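Local atomic coordinates of lipid-transfer protein (PDB entry 6OK1), a protein that belongs to the thiolase superfamily as a thiolase-fold protein named for lipid transfer, and is found here in an assembly of four protein chains. Residues L27-E32 with A110-S115; A85-V90 with V372-G377; T166-G171 with D198-R203; R178-T183 with C333-G338; G289-Y294 with G329-N334. All coordinates share one frame; numbering follows the deposited sequence.

Contact 1: residues L27-E32 with A110-S115; sequences LQLACE and AFNERS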
# COMPACT_ATOMS: atom_id res chain seq x y z
N LEU A 27 5.63 -3.24 -15.92
CA LEU A 27 4.54 -2.38 -16.36
C LEU A 27 3.90 -2.89 -17.64
O LEU A 27 2.67 -2.88 -17.79
CB LEU A 27 5.03 -0.94 -16.55
CG LEU A 27 4.01 0.07 -17.11
CD1 LEU A 27 2.84 0.29 -16.17
CD2 LEU A 27 4.72 1.38 -17.41
N GLN A 28 4.71 -3.36 -18.60
CA GLN A 28 4.09 -3.89 -19.81
C GLN A 28 3.22 -5.09 -19.48
O GLN A 28 2.12 -5.23 -20.02
CB GLN A 28 5.16 -4.25 -20.86
CG GLN A 28 4.55 -4.91 -22.09
CD GLN A 28 5.42 -4.80 -23.35
OE1 GLN A 28 6.43 -4.13 -23.38
NE2 GLN A 28 5.00 -5.49 -24.38
N LEU A 29 3.68 -5.97 -18.59
CA LEU A 29 2.84 -7.11 -18.23
C LEU A 29 1.53 -6.66 -17.60
O LEU A 29 0.47 -7.23 -17.88
CB LEU A 29 3.60 -8.02 -17.27
CG LEU A 29 4.90 -8.66 -17.78
CD1 LEU A 29 5.58 -9.40 -16.66
CD2 LEU A 29 4.58 -9.62 -18.94
N ALA A 30 1.59 -5.68 -16.69
CA ALA A 30 0.38 -5.17 -16.06
C ALA A 30 -0.56 -4.61 -17.10
O ALA A 30 -1.75 -4.90 -17.09
CB ALA A 30 0.73 -4.11 -15.03
N CYS A 31 -0.02 -3.81 -18.03
CA CYS A 31 -0.88 -3.22 -19.05
C CYS A 31 -1.50 -4.29 -19.94
O CYS A 31 -2.68 -4.22 -20.28
CB CYS A 31 -0.08 -2.23 -19.88
SG CYS A 31 0.37 -0.77 -18.96
N GLU A 32 -0.72 -5.31 -20.32
CA GLU A 32 -1.29 -6.37 -21.15
C GLU A 32 -2.43 -7.08 -20.43
O GLU A 32 -3.50 -7.30 -21.01
CB GLU A 32 -0.22 -7.38 -21.55
CG GLU A 32 0.76 -6.86 -22.58
CD GLU A 32 1.83 -7.86 -22.95
OE1 GLU A 32 1.60 -9.08 -22.77
OE2 GLU A 32 2.90 -7.42 -23.42
N ALA A 110 1.34 -7.77 -11.50
CA ALA A 110 2.25 -8.25 -12.54
C ALA A 110 3.69 -8.06 -12.10
O ALA A 110 4.04 -7.05 -11.50
CB ALA A 110 2.01 -7.51 -13.87
N PHE A 111 4.53 -9.05 -12.40
CA PHE A 111 5.92 -8.96 -11.98
C PHE A 111 6.80 -9.90 -12.79
O PHE A 111 6.31 -10.83 -13.47
CB PHE A 111 6.09 -9.24 -10.47
CG PHE A 111 5.33 -10.44 -9.95
CD1 PHE A 111 5.41 -11.69 -10.57
CD2 PHE A 111 4.61 -10.34 -8.77
CE1 PHE A 111 4.73 -12.80 -10.04
CE2 PHE A 111 3.94 -11.44 -8.22
CZ PHE A 111 4.00 -12.68 -8.87
N ASN A 112 8.10 -9.65 -12.70
CA ASN A 112 9.12 -10.57 -13.17
C ASN A 112 9.86 -11.17 -11.98
O ASN A 112 11.01 -10.86 -11.72
CB ASN A 112 10.11 -9.84 -14.07
CG ASN A 112 9.50 -9.47 -15.39
OD1 ASN A 112 8.82 -10.28 -16.02
ND2 ASN A 112 9.74 -8.24 -15.82
N GLU A 113 9.18 -12.03 -11.23
CA GLU A 113 9.81 -12.60 -10.05
C GLU A 113 10.83 -13.68 -10.38
O GLU A 113 11.71 -13.93 -9.57
CB GLU A 113 8.75 -13.20 -9.10
CG GLU A 113 8.03 -12.18 -8.26
CD GLU A 113 7.76 -12.67 -6.86
OE1 GLU A 113 8.01 -11.89 -5.93
OE2 GLU A 113 7.29 -13.82 -6.67
N ARG A 114 10.73 -14.32 -11.55
CA ARG A 114 11.74 -15.32 -11.91
C ARG A 114 12.96 -14.70 -12.58
O ARG A 114 14.09 -15.08 -12.26
CB ARG A 114 11.14 -16.37 -12.84
CG ARG A 114 12.06 -17.61 -12.99
CD ARG A 114 12.19 -18.34 -11.67
NE ARG A 114 13.11 -19.46 -11.65
CZ ARG A 114 14.43 -19.36 -11.51
NH1 ARG A 114 15.02 -18.17 -11.51
NH2 ARG A 114 15.17 -20.46 -11.38
N SER A 115 12.75 -13.72 -13.46
CA SER A 115 13.84 -13.12 -14.22
C SER A 115 14.38 -11.82 -13.63
O SER A 115 15.46 -11.39 -14.03
CB SER A 115 13.40 -12.86 -15.66
OG SER A 115 12.35 -11.89 -15.74
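L29 overlaps A110 through its CB and N112 through its tip, reaching from helix 26-40 to the last residues of strand 104-112. Its CB lies 3.8 Å from A110 CB. With CG anti to the carbonyl carbon (chi1 -62°), the branch is carried past A110 to the strand end, where L29 CD1 comes 3.6 Å from the backbone oxygen F111 O and 3.4 Å from N112 OD1. The amide of N112 and the leucine branch pass at a slant.

A110 CB points at the helix and, besides L29 CB, meets its backbone: it is 3.4 Å from A30 N and 3.8 Å from A30 CB. The small size of A30 and A110 is consistent with the close approach of the helix and strand axes, 6.8 Å, which run roughly antiparallel at 146°.

The polar end of N112 is held from elsewhere, its OD1 by S22 OG and its ND2 by R24 O, while E26 OE2 takes the backbone N-H of N112. No hydrogen bond joins 27-32 to 110-115. The pairing therefore rests on apolar shape, with a methyl group of L29 lying beside oxygens, one of which, N112 OD1, already has its hydrogen-bond partner.

Contact 2: residues A85-V90 with V372-G377; sequences AACGTV and VLVTAG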
# COMPACT_ATOMS: atom_id res chain seq x y z
N ALA A 85 -2.94 -10.57 0.02
CA ALA A 85 -3.80 -9.52 -0.49
C ALA A 85 -4.71 -9.92 -1.65
O ALA A 85 -5.60 -9.14 -2.00
CB ALA A 85 -2.93 -8.34 -0.96
N ALA A 86 -4.48 -11.06 -2.29
CA ALA A 86 -5.08 -11.30 -3.60
C ALA A 86 -6.59 -11.14 -3.57
O ALA A 86 -7.17 -10.44 -4.41
CB ALA A 86 -4.69 -12.69 -4.09
N CYS A 87 -7.26 -11.80 -2.62
CA CYS A 87 -8.71 -11.72 -2.56
C CYS A 87 -9.17 -10.38 -1.99
O CYS A 87 -10.25 -9.88 -2.34
CB CYS A 87 -9.23 -12.88 -1.73
SG CYS A 87 -9.06 -14.47 -2.60
N GLY A 88 -8.34 -9.77 -1.13
CA GLY A 88 -8.61 -8.43 -0.66
C GLY A 88 -8.72 -7.39 -1.76
O GLY A 88 -9.51 -6.45 -1.64
N THR A 89 -7.96 -7.55 -2.85
CA THR A 89 -8.09 -6.56 -3.93
C THR A 89 -9.48 -6.62 -4.52
O THR A 89 -10.08 -5.59 -4.86
CB THR A 89 -7.04 -6.75 -5.03
OG1 THR A 89 -7.28 -7.95 -5.77
CG2 THR A 89 -5.62 -6.69 -4.48
N VAL A 90 -10.04 -7.83 -4.61
CA VAL A 90 -11.40 -7.97 -5.11
C VAL A 90 -12.42 -7.48 -4.09
O VAL A 90 -13.44 -6.89 -4.48
CB VAL A 90 -11.65 -9.43 -5.51
CG1 VAL A 90 -13.12 -9.62 -5.94
CG2 VAL A 90 -10.72 -9.83 -6.66
N VAL A 372 -17.78 -21.26 -5.43
CA VAL A 372 -16.35 -21.57 -5.34
C VAL A 372 -15.73 -20.72 -4.25
O VAL A 372 -15.89 -19.49 -4.25
CB VAL A 372 -15.63 -21.32 -6.68
CG1 VAL A 372 -14.14 -21.68 -6.53
CG2 VAL A 372 -16.26 -22.13 -7.79
N LEU A 373 -15.00 -21.34 -3.34
CA LEU A 373 -14.29 -20.61 -2.30
C LEU A 373 -12.83 -20.47 -2.70
O LEU A 373 -12.20 -21.45 -3.11
CB LEU A 373 -14.43 -21.31 -0.94
CG LEU A 373 -14.02 -20.46 0.27
CD1 LEU A 373 -14.76 -20.91 1.50
CD2 LEU A 373 -12.55 -20.54 0.55
N VAL A 374 -12.31 -19.24 -2.61
CA VAL A 374 -10.93 -18.94 -2.96
C VAL A 374 -10.24 -18.33 -1.76
O VAL A 374 -10.79 -17.43 -1.12
CB VAL A 374 -10.83 -17.97 -4.16
CG1 VAL A 374 -9.33 -17.80 -4.54
CG2 VAL A 374 -11.65 -18.44 -5.29
N THR A 375 -9.04 -18.81 -1.45
CA THR A 375 -8.24 -18.20 -0.39
C THR A 375 -7.02 -17.50 -0.95
O THR A 375 -6.51 -17.83 -2.02
CB THR A 375 -7.76 -19.24 0.64
OG1 THR A 375 -6.94 -20.22 0.01
CG2 THR A 375 -8.94 -19.91 1.30
N ALA A 376 -6.50 -16.57 -0.16
CA ALA A 376 -5.27 -15.87 -0.47
C ALA A 376 -4.11 -16.38 0.40
O ALA A 376 -4.19 -17.48 0.98
CB ALA A 376 -5.51 -14.37 -0.33
N GLY A 377 -3.03 -15.61 0.47
CA GLY A 377 -1.77 -16.11 1.00
C GLY A 377 -1.88 -16.55 2.46
O GLY A 377 -2.57 -15.93 3.26
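C87 reaches from the first turn of helix 86-98 to the end of strand 371-375, and its sulfur makes a large share of the contact. Its CB leads toward the strand, and the close contacts of the side chain are made by SG, which stands anti to the carbonyl carbon (chi1 -71°) and so lies against the backbone where the strand gives way to a loop. There C87 SG is 3.7 Å from V374 O and 3.9 Å from V374 CG1, the methyl that the valine holds anti to its own backbone N. On the side of the following residues, C87 SG passes 4.0 Å from T375 C and 4.2 Å from A376 CB.

A376 answers from the strand side. Its methyl sits against the start of the helix, with A376 CB 3.9 Å from C87 N and 4.2 Å from A86 CB. T375, between the two inward-pointing residues, turns its CB away; its hydroxyl is bound to Q304 and to the backbone of Y294. Within the helix, T89 OG1 donates to A86 O at 2.8 Å, satisfying its hydroxyl on the helix's own backbone. Strand 382-388 adds S383 and L385 around C87, and M348 from helix 348-359 lies against A86.

No hydrogen bond crosses between the segments, which come from the N-terminal and C-terminal thiolase-like parts of the chain. The centre of the contact lies about 5 Å from the centre of the chain. A buried helix beginning against the end of a strand from the other half fits the layered alpha-beta architecture of the thiolase fold, in which helices of the two halves pack between their sheets.

Contact 3: residues T166-G171 with D198-R203; sequences TSEDFG and DHQNSR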
# COMPACT_ATOMS: atom_id res chain seq x y z
N THR A 166 2.13 -36.67 7.99
CA THR A 166 3.44 -37.05 7.51
C THR A 166 3.77 -36.26 6.25
O THR A 166 2.91 -35.61 5.65
CB THR A 166 3.51 -38.54 7.18
OG1 THR A 166 2.73 -38.80 6.01
CG2 THR A 166 2.98 -39.39 8.34
N SER A 167 5.00 -36.42 5.81
CA SER A 167 5.40 -35.80 4.54
C SER A 167 4.53 -36.28 3.39
O SER A 167 4.21 -35.51 2.49
CB SER A 167 6.86 -36.08 4.25
OG SER A 167 7.27 -35.52 3.00
N GLU A 168 4.13 -37.56 3.39
CA GLU A 168 3.29 -38.03 2.29
C GLU A 168 1.94 -37.33 2.27
O GLU A 168 1.35 -37.16 1.20
CB GLU A 168 3.11 -39.56 2.37
CG GLU A 168 4.36 -40.30 1.96
CD GLU A 168 4.16 -41.79 1.84
OE1 GLU A 168 3.25 -42.32 2.52
OE2 GLU A 168 4.90 -42.43 1.05
N ASP A 169 1.41 -36.95 3.45
CA ASP A 169 0.16 -36.20 3.47
C ASP A 169 0.32 -34.86 2.76
O ASP A 169 -0.54 -34.45 1.97
CB ASP A 169 -0.32 -36.00 4.91
CG ASP A 169 -0.68 -37.30 5.57
OD1 ASP A 169 -1.36 -38.10 4.91
OD2 ASP A 169 -0.27 -37.52 6.73
N PHE A 170 1.42 -34.15 3.01
CA PHE A 170 1.69 -32.93 2.26
C PHE A 170 1.90 -33.23 0.78
O PHE A 170 1.47 -32.47 -0.10
CB PHE A 170 2.93 -32.22 2.84
CG PHE A 170 2.82 -31.86 4.30
CD1 PHE A 170 1.60 -31.53 4.87
CD2 PHE A 170 3.96 -31.85 5.11
CE1 PHE A 170 1.52 -31.18 6.22
CE2 PHE A 170 3.87 -31.51 6.46
CZ PHE A 170 2.66 -31.17 7.01
N GLY A 171 2.57 -34.35 0.48
CA GLY A 171 2.81 -34.73 -0.89
C GLY A 171 1.55 -34.96 -1.69
O GLY A 171 1.51 -34.68 -2.90
N ASP A 198 7.67 -39.54 -6.57
CA ASP A 198 8.47 -38.42 -7.04
C ASP A 198 8.64 -37.38 -5.94
O ASP A 198 9.72 -36.79 -5.77
CB ASP A 198 7.82 -37.73 -8.24
CG ASP A 198 7.89 -38.54 -9.51
OD1 ASP A 198 8.82 -39.35 -9.67
OD2 ASP A 198 6.99 -38.35 -10.36
N HIS A 199 7.54 -37.09 -5.25
CA HIS A 199 7.56 -36.08 -4.20
C HIS A 199 8.49 -36.50 -3.07
O HIS A 199 9.33 -35.71 -2.61
CB HIS A 199 6.13 -35.89 -3.70
CG HIS A 199 6.02 -35.04 -2.48
ND1 HIS A 199 6.13 -35.57 -1.22
CD2 HIS A 199 5.82 -33.71 -2.33
CE1 HIS A 199 5.99 -34.60 -0.33
NE2 HIS A 199 5.80 -33.46 -0.97
N GLN A 200 8.41 -37.76 -2.68
CA GLN A 200 9.19 -38.25 -1.54
C GLN A 200 10.66 -38.36 -1.87
O GLN A 200 11.51 -38.20 -0.98
CB GLN A 200 8.63 -39.60 -1.09
CG GLN A 200 7.28 -39.50 -0.43
CD GLN A 200 7.34 -38.72 0.86
OE1 GLN A 200 7.91 -39.20 1.86
NE2 GLN A 200 6.80 -37.49 0.84
N ASN A 201 11.00 -38.61 -3.14
CA ASN A 201 12.38 -38.68 -3.59
C ASN A 201 13.01 -37.31 -3.82
O ASN A 201 14.23 -37.22 -3.92
CB ASN A 201 12.47 -39.49 -4.89
CG ASN A 201 12.24 -40.98 -4.67
OD1 ASN A 201 12.55 -41.50 -3.60
ND2 ASN A 201 11.67 -41.66 -5.66
N SER A 202 12.21 -36.25 -3.92
CA SER A 202 12.78 -34.94 -4.20
C SER A 202 13.51 -34.42 -2.97
O SER A 202 13.14 -34.71 -1.83
CB SER A 202 11.70 -33.95 -4.65
OG SER A 202 10.77 -33.59 -3.65
N ARG A 203 14.56 -33.65 -3.21
CA ARG A 203 15.51 -33.30 -2.17
C ARG A 203 14.85 -32.45 -1.08
O ARG A 203 13.86 -31.76 -1.33
CB ARG A 203 16.70 -32.54 -2.77
CG ARG A 203 16.38 -31.11 -3.16
CD ARG A 203 17.53 -30.46 -3.89
NE ARG A 203 18.73 -30.49 -3.06
CZ ARG A 203 19.91 -30.05 -3.47
NH1 ARG A 203 20.05 -29.51 -4.68
NH2 ARG A 203 20.95 -30.15 -2.66
O HOH W 1 9.65 -37.73 3.23
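This is a partly buried helix-to-helix contact at the periphery of the chain, about 23 Å from its centre, where the first turn of helix 167-182 meets the end of helix 196-201. S167, E168 and G171 form one side; H199 and Q200 form the other. G171 CA lies over the centre of one face of the H199 imidazole, a CH-pi contact at a glycine, modelled rather tightly. The histidine CG stands anti to its backbone N (chi1 171°), which lays the ring against the helix, and H199 CE1 also comes 3.5 Å from S167 O.

The amide of Q200 ties the polar groups together. Q200 NE2 donates to S167 OG at 3.0 Å, nearly straight at 165° and close to the amide plane, and also to H199 ND1 at 2.9 Å, close to the plane of the imidazole. Both hydrogens of this nitrogen can thus be used, and acceptance at ND1 leaves NE2 of H199 to bond D213 OD1. A water donates to Q200 OE1 at 2.7 Å and, weakly, to S167 OG. The bend of Q200 at chi2 also sets its amide beside E168, with Q200 CD 3.5 Å from E168 CG and the two side chains crossing nearly at right angles.

Just ahead of the contact, T166 N donates to D169 OD2 at 2.8 Å, while T166 OG1 accepts weakly from E168 N. T166 and D169 form a capping box, a characteristic start for an alpha helix.

Contact 4: residues R178-T183 with C333-G338; sequences RKHAAT and CNTHGG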
# COMPACT_ATOMS: atom_id res chain seq x y z
N ARG A 178 -0.37 -31.13 -9.26
CA ARG A 178 0.31 -31.42 -10.52
C ARG A 178 -0.56 -32.25 -11.45
O ARG A 178 -0.43 -32.15 -12.67
CB ARG A 178 1.64 -32.12 -10.23
CG ARG A 178 2.69 -31.16 -9.58
CD ARG A 178 3.24 -30.14 -10.57
NE ARG A 178 4.06 -30.80 -11.58
CZ ARG A 178 5.38 -30.96 -11.52
NH1 ARG A 178 6.09 -30.45 -10.52
NH2 ARG A 178 6.01 -31.63 -12.49
N LYS A 179 -1.48 -33.04 -10.91
CA LYS A 179 -2.42 -33.76 -11.76
C LYS A 179 -3.27 -32.78 -12.56
O LYS A 179 -3.47 -32.93 -13.78
CB LYS A 179 -3.29 -34.68 -10.91
CG LYS A 179 -4.36 -35.46 -11.69
CD LYS A 179 -5.03 -36.47 -10.74
CE LYS A 179 -6.07 -37.30 -11.44
NZ LYS A 179 -6.67 -38.28 -10.49
N HIS A 180 -3.78 -31.76 -11.88
CA HIS A 180 -4.62 -30.78 -12.54
C HIS A 180 -3.80 -29.88 -13.45
O HIS A 180 -4.26 -29.49 -14.53
CB HIS A 180 -5.38 -29.95 -11.50
CG HIS A 180 -6.33 -30.77 -10.68
ND1 HIS A 180 -6.85 -30.33 -9.48
CD2 HIS A 180 -6.86 -32.00 -10.90
CE1 HIS A 180 -7.65 -31.26 -8.98
NE2 HIS A 180 -7.69 -32.28 -9.83
N ALA A 181 -2.58 -29.52 -13.03
CA ALA A 181 -1.74 -28.70 -13.89
C ALA A 181 -1.41 -29.44 -15.19
O ALA A 181 -1.27 -28.81 -16.25
CB ALA A 181 -0.44 -28.31 -13.19
N ALA A 182 -1.29 -30.76 -15.12
CA ALA A 182 -0.84 -31.52 -16.28
C ALA A 182 -1.81 -31.44 -17.46
O ALA A 182 -1.39 -31.63 -18.60
CB ALA A 182 -0.62 -32.97 -15.88
N THR A 183 -3.09 -31.16 -17.23
CA THR A 183 -4.06 -30.99 -18.31
C THR A 183 -4.40 -29.53 -18.56
O THR A 183 -5.38 -29.23 -19.24
CB THR A 183 -5.33 -31.79 -18.01
OG1 THR A 183 -5.91 -31.38 -16.78
CG2 THR A 183 -5.00 -33.27 -17.93
N CYS A 333 -10.34 -29.31 -6.13
CA CYS A 333 -9.44 -28.29 -5.61
C CYS A 333 -8.37 -27.95 -6.62
O CYS A 333 -7.77 -28.84 -7.24
CB CYS A 333 -8.82 -28.78 -4.32
SG CYS A 333 -7.72 -27.57 -3.49
N ASN A 334 -8.10 -26.65 -6.76
CA ASN A 334 -6.97 -26.18 -7.55
C ASN A 334 -6.98 -26.82 -8.93
O ASN A 334 -5.97 -27.36 -9.41
CB ASN A 334 -5.66 -26.42 -6.81
CG ASN A 334 -5.52 -25.53 -5.58
OD1 ASN A 334 -6.30 -24.59 -5.41
ND2 ASN A 334 -4.51 -25.78 -4.75
N THR A 335 -8.13 -26.71 -9.60
CA THR A 335 -8.35 -27.29 -10.91
C THR A 335 -7.45 -26.70 -12.00
O THR A 335 -7.33 -27.30 -13.07
CB THR A 335 -9.83 -27.13 -11.28
OG1 THR A 335 -10.29 -25.83 -10.88
CG2 THR A 335 -10.64 -28.17 -10.53
N HIS A 336 -6.83 -25.55 -11.76
CA HIS A 336 -5.82 -25.00 -12.66
C HIS A 336 -4.42 -25.55 -12.39
O HIS A 336 -3.52 -25.35 -13.21
CB HIS A 336 -5.78 -23.47 -12.56
CG HIS A 336 -5.47 -22.95 -11.19
ND1 HIS A 336 -6.02 -23.49 -10.04
CD2 HIS A 336 -4.70 -21.92 -10.78
CE1 HIS A 336 -5.58 -22.82 -8.99
NE2 HIS A 336 -4.78 -21.86 -9.41
N GLY A 337 -4.21 -26.19 -11.25
CA GLY A 337 -2.90 -26.65 -10.85
C GLY A 337 -2.31 -25.89 -9.68
O GLY A 337 -1.25 -26.28 -9.18
N GLY A 338 -2.97 -24.82 -9.23
CA GLY A 338 -2.51 -24.06 -8.08
C GLY A 338 -1.33 -23.15 -8.37
O GLY A 338 -0.85 -23.02 -9.50
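The H180 imidazole turns its edge to the 333-338 loop, with two backbone oxygens near the ring plane, while T335 CA approaches it obliquely. The other flat group, the H336 ring, carries G338 N over the centre of one face, 3.3 Å above the plane, an arrangement internal to the loop.

At the H180 edge, ND1 points between the two carbonyls. H180 ND1 donates to C333 O at 2.8 Å and to N334 O at 3.1 Å; both bonds are weak, with angles at the hydrogen of 119° and 145°, so one N-H is divided between two acceptors, neither met straight. CG of H180 is anti to the carbonyl carbon (chi1 -64°), which brings the ND1 edge to the loop. H180 CB follows at 3.6 Å from T335 O.

N334 O has a second donor, G337 N at 2.8 Å, the bond that closes the type I turn from N334 to G337. That turn presents G337 to the helix; with no side chain, it lets its CA lie directly against A181, G337 CA being 3.6 Å from A181 N and 3.8 Å from A181 CB. Beyond the contact, N364 ND2 bonds T335 O, N184 ND2 bonds H336 O, and E353 holds the hydroxyl of T335.

Helix 167-182 and this loop belong to the N-terminal and C-terminal thiolase-like parts of the chain. The geometry is consistent with a proton on ND1 of H180, and the buried carbonyls of C333 and N334 draw part of their satisfaction from a side chain of the other half.

Contact 5: residues G289-Y294 with G329-N334; sequences GAAILY and GRLPCN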
# COMPACT_ATOMS: atom_id res chain seq x y z
N GLY A 289 -18.78 -25.98 -3.88
CA GLY A 289 -18.62 -27.05 -4.84
C GLY A 289 -17.22 -27.18 -5.39
O GLY A 289 -16.91 -28.14 -6.10
N ALA A 290 -16.35 -26.23 -5.07
CA ALA A 290 -14.95 -26.33 -5.45
C ALA A 290 -14.16 -25.35 -4.58
O ALA A 290 -14.72 -24.37 -4.08
CB ALA A 290 -14.75 -26.01 -6.93
N ALA A 291 -12.85 -25.61 -4.43
CA ALA A 291 -12.00 -24.69 -3.66
C ALA A 291 -10.69 -24.41 -4.38
O ALA A 291 -10.04 -25.32 -4.90
CB ALA A 291 -11.69 -25.25 -2.27
N ILE A 292 -10.29 -23.15 -4.37
CA ILE A 292 -8.98 -22.73 -4.85
C ILE A 292 -8.22 -22.33 -3.59
O ILE A 292 -8.47 -21.27 -3.02
CB ILE A 292 -9.08 -21.58 -5.85
CG1 ILE A 292 -9.96 -21.94 -7.07
CG2 ILE A 292 -7.66 -21.13 -6.28
CD1 ILE A 292 -9.51 -23.13 -7.88
N LEU A 293 -7.33 -23.22 -3.11
CA LEU A 293 -6.67 -23.08 -1.81
C LEU A 293 -5.21 -22.72 -2.04
O LEU A 293 -4.46 -23.49 -2.66
CB LEU A 293 -6.81 -24.35 -0.97
CG LEU A 293 -8.27 -24.71 -0.64
CD1 LEU A 293 -8.28 -25.98 0.24
CD2 LEU A 293 -8.99 -23.54 0.06
N TYR A 294 -4.83 -21.53 -1.57
CA TYR A 294 -3.49 -21.00 -1.79
C TYR A 294 -2.43 -22.00 -1.36
O TYR A 294 -2.44 -22.50 -0.23
CB TYR A 294 -3.34 -19.70 -1.01
CG TYR A 294 -2.24 -18.76 -1.47
CD1 TYR A 294 -0.93 -18.93 -1.06
CD2 TYR A 294 -2.56 -17.65 -2.23
CE1 TYR A 294 0.05 -18.00 -1.43
CE2 TYR A 294 -1.61 -16.73 -2.60
CZ TYR A 294 -0.31 -16.90 -2.19
OH TYR A 294 0.63 -15.97 -2.57
N GLY A 329 -14.31 -35.73 -6.58
CA GLY A 329 -14.54 -35.78 -5.15
C GLY A 329 -15.47 -34.68 -4.66
O GLY A 329 -16.04 -33.90 -5.42
N ARG A 330 -15.61 -34.63 -3.33
CA ARG A 330 -16.55 -33.69 -2.73
C ARG A 330 -16.11 -32.25 -2.93
O ARG A 330 -16.95 -31.35 -3.07
CB ARG A 330 -16.72 -34.02 -1.24
CG ARG A 330 -17.57 -33.04 -0.44
CD ARG A 330 -16.68 -32.09 0.33
NE ARG A 330 -17.42 -31.03 1.00
CZ ARG A 330 -17.97 -29.99 0.38
NH1 ARG A 330 -17.90 -29.89 -0.94
NH2 ARG A 330 -18.60 -29.05 1.08
N LEU A 331 -14.80 -31.99 -2.97
CA LEU A 331 -14.28 -30.62 -3.01
C LEU A 331 -13.15 -30.54 -4.02
O LEU A 331 -11.97 -30.43 -3.66
CB LEU A 331 -13.79 -30.17 -1.63
CG LEU A 331 -13.51 -28.66 -1.54
CD1 LEU A 331 -14.80 -27.85 -1.61
CD2 LEU A 331 -12.73 -28.27 -0.26
N PRO A 332 -13.48 -30.58 -5.31
CA PRO A 332 -12.48 -30.39 -6.36
C PRO A 332 -11.66 -29.15 -6.07
O PRO A 332 -12.20 -28.08 -5.80
CB PRO A 332 -13.32 -30.22 -7.63
CG PRO A 332 -14.58 -30.93 -7.35
CD PRO A 332 -14.84 -30.77 -5.87
N CYS A 333 -10.34 -29.31 -6.13
CA CYS A 333 -9.44 -28.29 -5.61
C CYS A 333 -8.37 -27.95 -6.62
O CYS A 333 -7.77 -28.84 -7.24
CB CYS A 333 -8.82 -28.78 -4.32
SG CYS A 333 -7.72 -27.57 -3.49
N ASN A 334 -8.10 -26.65 -6.76
CA ASN A 334 -6.97 -26.18 -7.55
C ASN A 334 -6.98 -26.82 -8.93
O ASN A 334 -5.97 -27.36 -9.41
CB ASN A 334 -5.66 -26.42 -6.81
CG ASN A 334 -5.52 -25.53 -5.58
OD1 ASN A 334 -6.30 -24.59 -5.41
ND2 ASN A 334 -4.51 -25.78 -4.75
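A291 and N334 mark the tight part of this contact, where the backbones are bonded in both directions. A291 N donates to P332 O at 2.9 Å and 164°, nearly in line with the carbonyl bond, and N334 N returns to A291 O at 3.0 Å. C333 CA also points a C-H at A291 O, 3.1 Å away.

Two residues on from A291, at L293, the side-chain amide of N334 takes over from the backbone. With CG anti to the carbonyl carbon (chi1 -69°), it faces L293 as a peptide group would: L293 N donates to N334 OD1 at 2.9 Å, and N334 ND2 donates to L293 O at 3.1 Å on a lone pair, almost in the amide plane. ND2 also reaches OD1 of D177, on helix 167-182.

The single bridge between A291 and C333 places the 329-334 loop alongside strand 290-292, an outermost strand of the mixed sheet within the chain, on the edge away from strand 371-375. Apolar packing lines the bridge, with A291 CB 3.8 Å from L331 CD2 and L293 CG 4.1 Å from C333 SG; helix 301-307 supplies L305 against both leucines.

Toward G289 the fit slackens. P332 CD still touches G289 O at 3.4 Å, but both G289 and R330 are partly exposed, and the guanidinium of R330 turns to I288 O, with a weaker bond to P285 O.

How the contacts relate
Contacts 2, 4 and 5 form the middle of the set. Contacts 4 and 5 share C333 and N334, their centres about 10 Å apart, and contact 5 meets contact 2 through the neighbouring strands 290-292 and 371-375. Contact 3 lies about 17 Å from contact 4, centre to centre, at the other end of helix 167-182. Contact 1 is about 32 Å between centres from contact 3, yet its strand 104-112 belongs to the same mixed sheet as contacts 2 and 5. Along the chain contact 2 opens before contact 1 closes, so the two cross, as do contacts 3 and 4; contact 2 spans contacts 3, 4 and 5. At contacts 2 and 4 the two thiolase-like parts pack against each other.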